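Local coordinates for protein computational Design of Enzyme (Synthetic construct, PDB 3TP4) that is a computationally designed protein on a glycoside-hydrolase-like TIM-barrel scaffold, probably intended to carry an activated serine within a catalytic triad, at residues Asp3-Ala11 and Arg364-Gln372; His141-Ala152 and Phe199-Val210. All coordinates share one frame; numbering follows the deposited sequence.

The two contacts lie about 22 Å apart, centre to centre: interaction 1 is a small parallel sheet on the outside of the TIM-barrel domain, interaction 2 a contact between two of its helices. Interaction 1 joins the N-terminal strand 4-6 to strand 366-368; 352 residues lie between its two segments, and they include the parallel barrel sheet. Strand 374-379 of the C-terminal beta domain follows soon after. Interaction 2 is nested within that loop and packs helices 141-157 and 190-207 against each other at an angle. They touch where Arg205 NH1 of helix 190-207 probably hydrogen-bonds Val9 O, 3.0 Å away. The N-terminal segment thus pairs with the segment leading to the beta domain and also touches helix 190-207.

Interaction 1 of 2, residues Asp3-Ala11 and Arg364-Gln372; sequences DETIAIVDA and RTVAAAPAQ
Glu4 to Ile6 and Val366 to Ala368 run side by side as a two-stranded parallel sheet, a small clasp on the outside of the TIM-barrel domain that ties the start of the chain to the segment leading into the C-terminal beta domain. Three backbone bonds hold it. Ala367 uses both its polar atoms, giving its N to Glu4 O (2.9 Å) and taking Ile6 N on its O (3.0 Å); the third bond runs from Ala369 N to Ile6 O (2.9 Å).

Ile6 packs on Val366 on the face they share with Ala368. From CB, chi1 of 59° places CG1 between the backbone N and the carbonyl carbon, next to Val366 CG2 at 3.6 Å. Beyond it, CD1 stays against the same methyl at 3.9 Å, so Val366 CG2 meets CG1 and CD1 of the same isoleucine branch. Helix 15-27 packs here too, through Leu21 against Ile6 and Ile8. Thr5 lies on the other face with Ala367, and its CG2 reaches forward to Ala369 N.

Past the paired strands the two backbones are bridged by a water that accepts from Ile8 N and donates to Ala369 O. Beside this bridge the Ala368 methyl touches two atoms of the other segment, Ile8 CG2 at 3.6 Å and Ala11 O at 3.3 Å.

Interaction 2 of 2, residues His141-Ala152 and Phe199-Val210; sequences HAELVAYLDDIA and FTVEYLRDVKGV
Phe199 and Leu148 interlock helices 141-157 and 190-207 as reciprocal knobs into holes, the segment axes crossing at -49° and approaching to 10.1 Å. Phe199 fills the hole formed by His141, Leu144, Val145 and Leu148; Leu148 enters the one between Phe199, Thr200, Tyr203 and Leu204.

Among the aromatic contacts, His141 brings CE1 over one face of the Phe199 ring, 3.4 Å from CZ, with the ring planes 54° apart. Val145 CG2 meets the same phenyl ring at its edge, and Leu148 CB lies 3.7 Å from Tyr203 CD2. The aliphatic contacts lie farther along: Leu204 CD2 rests against Ile151 CG2 and Ala152 CB, and Ala152 CB also packs on Lys208 CB and Val210 CG2.

The polar contacts converge on one oxygen. Asp149 OD1 accepts Tyr203 OH at 2.6 Å, on the syn side of the carboxylate, and Lys208 NZ from well above its plane at 3.2 Å, a salt bridge reached by a lysine chain bent at chi2 and chi3. A phenylalanine in place of Tyr203 would probably leave Asp149 OD1 with the lysine alone of these two donors.

On the barrel side of the interface are strands 168-174 and 213-217, whose Phe170 and Phe213 both touch Ile151 and Leu204.

Interaction 1 of 2, residues Asp3-Ala11 and Arg364-Gln372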
# COMPACT_ATOMS: atom_id res chain seq x y z
N ASP A 3 -16.34 14.19 18.72
CA ASP A 3 -17.32 13.43 17.95
C ASP A 3 -16.91 13.37 16.48
O ASP A 3 -17.47 14.07 15.63
CB ASP A 3 -18.71 14.05 18.09
CG ASP A 3 -19.83 13.04 17.92
OD1 ASP A 3 -19.57 11.96 17.34
OD2 ASP A 3 -20.96 13.32 18.36
N GLU A 4 -15.92 12.52 16.17
CA GLU A 4 -15.37 12.45 14.83
C GLU A 4 -15.74 11.13 14.13
O GLU A 4 -15.65 10.06 14.73
CB GLU A 4 -13.84 12.61 14.88
CG GLU A 4 -13.18 12.83 13.53
CD GLU A 4 -11.65 12.81 13.60
OE1 GLU A 4 -11.10 12.79 14.73
OE2 GLU A 4 -11.01 12.81 12.53
N THR A 5 -16.15 11.24 12.87
CA THR A 5 -16.48 10.07 12.05
C THR A 5 -15.67 10.10 10.76
O THR A 5 -15.60 11.13 10.09
CB THR A 5 -17.98 10.07 11.67
OG1 THR A 5 -18.78 10.21 12.85
CG2 THR A 5 -18.35 8.77 10.95
N ILE A 6 -15.05 8.98 10.40
CA ILE A 6 -14.26 8.96 9.18
C ILE A 6 -14.52 7.76 8.28
O ILE A 6 -14.89 6.68 8.74
CB ILE A 6 -12.74 9.03 9.46
CG1 ILE A 6 -12.31 7.86 10.34
CG2 ILE A 6 -12.39 10.36 10.12
CD1 ILE A 6 -10.81 7.76 10.49
N ALA A 7 -14.29 7.97 6.99
CA ALA A 7 -14.35 6.89 6.02
C ALA A 7 -13.09 6.07 6.17
O ALA A 7 -11.98 6.59 6.01
CB ALA A 7 -14.45 7.45 4.61
N ILE A 8 -13.25 4.80 6.50
CA ILE A 8 -12.12 3.90 6.67
C ILE A 8 -12.48 2.58 6.01
O ILE A 8 -13.60 2.11 6.12
CB ILE A 8 -11.77 3.69 8.15
CG1 ILE A 8 -10.70 2.61 8.31
CG2 ILE A 8 -13.01 3.31 8.95
CD1 ILE A 8 -10.07 2.54 9.73
N VAL A 9 -11.51 2.00 5.30
CA VAL A 9 -11.77 0.78 4.53
C VAL A 9 -12.34 -0.34 5.38
O VAL A 9 -13.29 -1.02 4.98
CB VAL A 9 -10.49 0.34 3.78
CG1 VAL A 9 -10.61 -1.09 3.28
CG2 VAL A 9 -10.23 1.31 2.61
N ASP A 10 -11.76 -0.54 6.56
CA ASP A 10 -12.26 -1.54 7.48
C ASP A 10 -13.13 -0.88 8.55
O ASP A 10 -12.61 -0.33 9.54
CB ASP A 10 -11.09 -2.30 8.12
CG ASP A 10 -11.53 -3.21 9.24
OD1 ASP A 10 -12.73 -3.56 9.31
OD2 ASP A 10 -10.67 -3.57 10.07
N ALA A 11 -14.45 -0.93 8.35
CA ALA A 11 -15.38 -0.28 9.27
C ALA A 11 -15.33 -0.89 10.67
O ALA A 11 -15.83 -0.29 11.62
CB ALA A 11 -16.81 -0.32 8.72
N ARG A 364 -7.01 8.64 20.07
CA ARG A 364 -8.17 9.45 19.70
C ARG A 364 -9.46 8.63 19.77
O ARG A 364 -9.43 7.40 19.67
CB ARG A 364 -7.97 10.07 18.31
CG ARG A 364 -6.97 11.23 18.32
CD ARG A 364 -6.04 11.21 17.12
NE ARG A 364 -6.52 12.05 16.02
CZ ARG A 364 -5.93 13.17 15.62
NH1 ARG A 364 -4.85 13.63 16.23
NH2 ARG A 364 -6.45 13.85 14.61
N THR A 365 -10.57 9.32 19.96
CA THR A 365 -11.88 8.69 19.90
C THR A 365 -12.52 9.03 18.56
O THR A 365 -12.89 10.19 18.32
CB THR A 365 -12.79 9.16 21.05
OG1 THR A 365 -12.17 8.83 22.31
CG2 THR A 365 -14.15 8.47 20.97
N VAL A 366 -12.62 8.03 17.70
CA VAL A 366 -13.14 8.25 16.35
C VAL A 366 -13.89 7.03 15.85
O VAL A 366 -13.40 5.90 15.93
CB VAL A 366 -12.00 8.62 15.38
CG1 VAL A 366 -10.77 7.81 15.68
CG2 VAL A 366 -12.44 8.44 13.94
N ALA A 367 -15.11 7.26 15.37
CA ALA A 367 -15.95 6.17 14.87
C ALA A 367 -15.85 6.03 13.36
O ALA A 367 -15.62 7.00 12.63
CB ALA A 367 -17.40 6.37 15.30
N ALA A 368 -16.03 4.80 12.90
CA ALA A 368 -16.03 4.50 11.48
C ALA A 368 -17.38 4.81 10.84
O ALA A 368 -18.43 4.40 11.34
CB ALA A 368 -15.69 3.03 11.28
N ALA A 369 -17.36 5.54 9.74
CA ALA A 369 -18.52 5.62 8.87
C ALA A 369 -18.90 4.20 8.49
O ALA A 369 -18.04 3.32 8.38
CB ALA A 369 -18.21 6.44 7.64
N PRO A 370 -20.20 3.95 8.28
CA PRO A 370 -20.63 2.61 7.88
C PRO A 370 -19.99 2.23 6.55
O PRO A 370 -19.83 3.11 5.70
CB PRO A 370 -22.15 2.77 7.71
CG PRO A 370 -22.34 4.20 7.40
CD PRO A 370 -21.30 4.93 8.20
N ALA A 371 -19.62 0.96 6.38
CA ALA A 371 -18.98 0.50 5.14
C ALA A 371 -19.84 0.82 3.92
O ALA A 371 -21.06 0.73 3.98
CB ALA A 371 -18.70 -0.99 5.22
N GLN A 372 -19.21 1.20 2.82
CA GLN A 372 -20.00 1.48 1.62
C GLN A 372 -20.31 0.19 0.86
O GLN A 372 -19.43 -0.63 0.63
CB GLN A 372 -19.33 2.54 0.72
CG GLN A 372 -17.96 2.17 0.16
CD GLN A 372 -17.23 3.37 -0.47
OE1 GLN A 372 -16.29 3.93 0.12
NE2 GLN A 372 -17.65 3.76 -1.68
O HOH W 1 -16.06 3.41 6.85

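Interaction 2 of 2, residues His141-Ala152 and Phe199-Val210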
# COMPACT_ATOMS: atom_id res chain seq x y z
N HIS A 141 -3.40 -19.15 -7.52
CA HIS A 141 -4.23 -18.49 -6.51
C HIS A 141 -3.91 -18.98 -5.09
O HIS A 141 -3.82 -18.18 -4.14
CB HIS A 141 -5.72 -18.68 -6.82
CG HIS A 141 -6.62 -17.87 -5.93
ND1 HIS A 141 -6.55 -16.50 -5.85
CD2 HIS A 141 -7.61 -18.25 -5.09
CE1 HIS A 141 -7.46 -16.07 -4.99
NE2 HIS A 141 -8.12 -17.11 -4.52
N ALA A 142 -3.70 -20.28 -4.93
CA ALA A 142 -3.40 -20.85 -3.61
C ALA A 142 -2.13 -20.27 -2.98
O ALA A 142 -2.08 -20.02 -1.78
CB ALA A 142 -3.34 -22.38 -3.66
N GLU A 143 -1.10 -20.06 -3.80
CA GLU A 143 0.12 -19.42 -3.31
C GLU A 143 -0.21 -18.03 -2.75
O GLU A 143 0.25 -17.66 -1.66
CB GLU A 143 1.17 -19.28 -4.42
CG GLU A 143 0.96 -20.23 -5.59
CD GLU A 143 1.38 -21.64 -5.28
OE1 GLU A 143 1.32 -22.50 -6.19
OE2 GLU A 143 1.79 -21.90 -4.13
N LEU A 144 -1.01 -17.27 -3.49
CA LEU A 144 -1.41 -15.94 -3.04
C LEU A 144 -2.10 -16.03 -1.69
O LEU A 144 -1.71 -15.35 -0.73
CB LEU A 144 -2.33 -15.27 -4.05
CG LEU A 144 -2.79 -13.88 -3.59
CD1 LEU A 144 -1.60 -12.93 -3.52
CD2 LEU A 144 -3.86 -13.33 -4.51
N VAL A 145 -3.10 -16.90 -1.60
CA VAL A 145 -3.86 -17.06 -0.37
C VAL A 145 -2.97 -17.42 0.81
O VAL A 145 -3.13 -16.89 1.90
CB VAL A 145 -4.99 -18.10 -0.52
CG1 VAL A 145 -5.61 -18.42 0.84
CG2 VAL A 145 -6.05 -17.59 -1.46
N ALA A 146 -2.02 -18.32 0.60
CA ALA A 146 -1.12 -18.71 1.67
C ALA A 146 -0.23 -17.52 2.05
O ALA A 146 0.04 -17.30 3.23
CB ALA A 146 -0.27 -19.91 1.25
N TYR A 147 0.21 -16.76 1.06
CA TYR A 147 0.99 -15.56 1.35
C TYR A 147 0.18 -14.60 2.23
O TYR A 147 0.69 -14.06 3.21
CB TYR A 147 1.41 -14.86 0.07
CG TYR A 147 2.56 -13.88 0.27
CD1 TYR A 147 2.34 -12.51 0.32
CD2 TYR A 147 3.86 -14.35 0.43
CE1 TYR A 147 3.40 -11.62 0.51
CE2 TYR A 147 4.91 -13.48 0.62
CZ TYR A 147 4.68 -12.11 0.66
OH TYR A 147 5.74 -11.26 0.85
N LEU A 148 -1.09 -14.40 1.88
CA LEU A 148 -1.96 -13.54 2.69
C LEU A 148 -2.20 -14.08 4.11
O LEU A 148 -2.23 -13.31 5.08
CB LEU A 148 -3.30 -13.29 1.97
CG LEU A 148 -3.19 -12.54 0.64
CD1 LEU A 148 -4.54 -12.36 -0.05
CD2 LEU A 148 -2.55 -11.18 0.86
N ASP A 149 -2.37 -15.40 4.24
CA ASP A 149 -2.50 -16.01 5.57
C ASP A 149 -1.33 -15.61 6.48
O ASP A 149 -1.53 -15.31 7.67
CB ASP A 149 -2.54 -17.54 5.46
CG ASP A 149 -3.87 -18.07 4.90
OD1 ASP A 149 -4.90 -17.36 5.00
OD2 ASP A 149 -3.87 -19.20 4.36
N ASP A 150 -0.12 -15.64 5.94
CA ASP A 150 1.06 -15.25 6.69
C ASP A 150 0.97 -13.79 7.10
O ASP A 150 1.33 -13.41 8.21
CB ASP A 150 2.31 -15.47 5.84
CG ASP A 150 2.71 -16.94 5.76
OD1 ASP A 150 2.26 -17.72 6.62
OD2 ASP A 150 3.49 -17.30 4.84
N ILE A 151 0.47 -12.95 6.20
CA ILE A 151 0.32 -11.53 6.51
C ILE A 151 -0.70 -11.36 7.63
O ILE A 151 -0.52 -10.55 8.54
CB ILE A 151 -0.05 -10.72 5.24
CG1 ILE A 151 1.16 -10.66 4.30
CG2 ILE A 151 -0.53 -9.31 5.61
CD1 ILE A 151 0.86 -10.08 2.93
N ALA A 152 -1.79 -12.13 7.56
CA ALA A 152 -2.80 -12.07 8.61
C ALA A 152 -2.18 -12.50 9.96
O ALA A 152 -2.51 -11.95 11.01
CB ALA A 152 -4.00 -12.95 8.25
N PHE A 199 -9.49 -8.30 -3.84
CA PHE A 199 -9.44 -9.61 -3.19
C PHE A 199 -8.53 -9.58 -1.98
O PHE A 199 -8.85 -10.14 -0.94
CB PHE A 199 -8.95 -10.70 -4.13
CG PHE A 199 -8.75 -12.03 -3.45
CD1 PHE A 199 -9.85 -12.82 -3.12
CD2 PHE A 199 -7.48 -12.49 -3.15
CE1 PHE A 199 -9.67 -14.04 -2.49
CE2 PHE A 199 -7.29 -13.71 -2.53
CZ PHE A 199 -8.39 -14.48 -2.19
N THR A 200 -7.36 -8.96 -2.12
CA THR A 200 -6.42 -8.90 -1.02
C THR A 200 -7.08 -8.27 0.21
O THR A 200 -6.94 -8.77 1.35
CB THR A 200 -5.16 -8.09 -1.41
OG1 THR A 200 -4.42 -8.81 -2.40
CG2 THR A 200 -4.27 -7.85 -0.19
N VAL A 201 -7.79 -7.17 -0.02
CA VAL A 201 -8.44 -6.45 1.07
C VAL A 201 -9.55 -7.30 1.67
O VAL A 201 -9.68 -7.42 2.89
CB VAL A 201 -9.04 -5.12 0.61
CG1 VAL A 201 -9.97 -4.58 1.68
CG2 VAL A 201 -7.93 -4.10 0.31
N GLU A 202 -10.34 -7.92 0.80
CA GLU A 202 -11.48 -8.71 1.24
C GLU A 202 -11.04 -9.99 1.96
O GLU A 202 -11.58 -10.34 3.01
CB GLU A 202 -12.39 -9.01 0.03
CG GLU A 202 -13.15 -7.76 -0.42
CD GLU A 202 -13.59 -7.80 -1.87
OE1 GLU A 202 -13.24 -8.76 -2.60
OE2 GLU A 202 -14.31 -6.85 -2.28
N TYR A 203 -10.03 -10.67 1.42
CA TYR A 203 -9.51 -11.86 2.09
C TYR A 203 -9.00 -11.51 3.50
O TYR A 203 -9.40 -12.13 4.48
CB TYR A 203 -8.42 -12.55 1.27
CG TYR A 203 -8.01 -13.90 1.86
CD1 TYR A 203 -8.81 -15.01 1.69
CD2 TYR A 203 -6.85 -14.03 2.61
CE1 TYR A 203 -8.47 -16.24 2.22
CE2 TYR A 203 -6.48 -15.26 3.16
CZ TYR A 203 -7.31 -16.37 2.96
OH TYR A 203 -6.99 -17.61 3.48
N LEU A 204 -8.14 -10.50 3.60
CA LEU A 204 -7.60 -10.11 4.90
C LEU A 204 -8.69 -9.62 5.86
O LEU A 204 -8.76 -10.07 7.01
CB LEU A 204 -6.52 -9.04 4.75
CG LEU A 204 -5.19 -9.49 4.13
CD1 LEU A 204 -4.33 -8.31 3.77
CD2 LEU A 204 -4.40 -10.46 5.04
N ARG A 205 -9.53 -8.70 5.41
CA ARG A 205 -10.53 -8.09 6.28
C ARG A 205 -11.71 -9.01 6.55
O ARG A 205 -12.06 -9.29 7.69
CB ARG A 205 -11.03 -6.77 5.69
CG ARG A 205 -12.18 -6.10 6.47
CD ARG A 205 -12.84 -4.97 5.66
NE ARG A 205 -13.47 -5.48 4.43
CZ ARG A 205 -13.73 -4.76 3.34
NH1 ARG A 205 -13.42 -3.46 3.29
NH2 ARG A 205 -14.29 -5.33 2.28
N ASP A 206 -12.33 -9.50 5.48
CA ASP A 206 -13.61 -10.20 5.62
C ASP A 206 -13.41 -11.67 5.91
O ASP A 206 -14.19 -12.28 6.64
CB ASP A 206 -14.45 -10.04 4.35
CG ASP A 206 -14.74 -8.59 4.01
OD1 ASP A 206 -14.97 -7.79 4.94
OD2 ASP A 206 -14.74 -8.26 2.82
N VAL A 207 -12.40 -12.26 5.29
CA VAL A 207 -12.15 -13.68 5.47
C VAL A 207 -11.30 -13.96 6.72
O VAL A 207 -11.62 -14.85 7.49
CB VAL A 207 -11.52 -14.33 4.22
CG1 VAL A 207 -11.13 -15.77 4.53
CG2 VAL A 207 -12.50 -14.28 3.02
N LYS A 208 -10.23 -13.19 6.93
CA LYS A 208 -9.34 -13.47 8.07
C LYS A 208 -9.65 -12.64 9.32
O LYS A 208 -9.19 -12.97 10.41
CB LYS A 208 -7.87 -13.27 7.66
CG LYS A 208 -7.46 -14.10 6.45
CD LYS A 208 -7.59 -15.60 6.72
CE LYS A 208 -6.60 -16.07 7.78
NZ LYS A 208 -6.47 -17.55 7.79
N GLY A 209 -10.40 -11.56 9.17
CA GLY A 209 -10.76 -10.73 10.31
C GLY A 209 -9.69 -9.77 10.77
O GLY A 209 -9.70 -9.31 11.92
N VAL A 210 -8.74 -9.44 9.89
CA VAL A 210 -7.72 -8.46 10.23
C VAL A 210 -8.38 -7.13 10.56
O VAL A 210 -9.22 -6.64 9.81
CB VAL A 210 -6.71 -8.26 9.07
CG1 VAL A 210 -5.80 -7.06 9.35
CG2 VAL A 210 -5.91 -9.52 8.87
O HOH W 2 -3.45 -16.72 8.96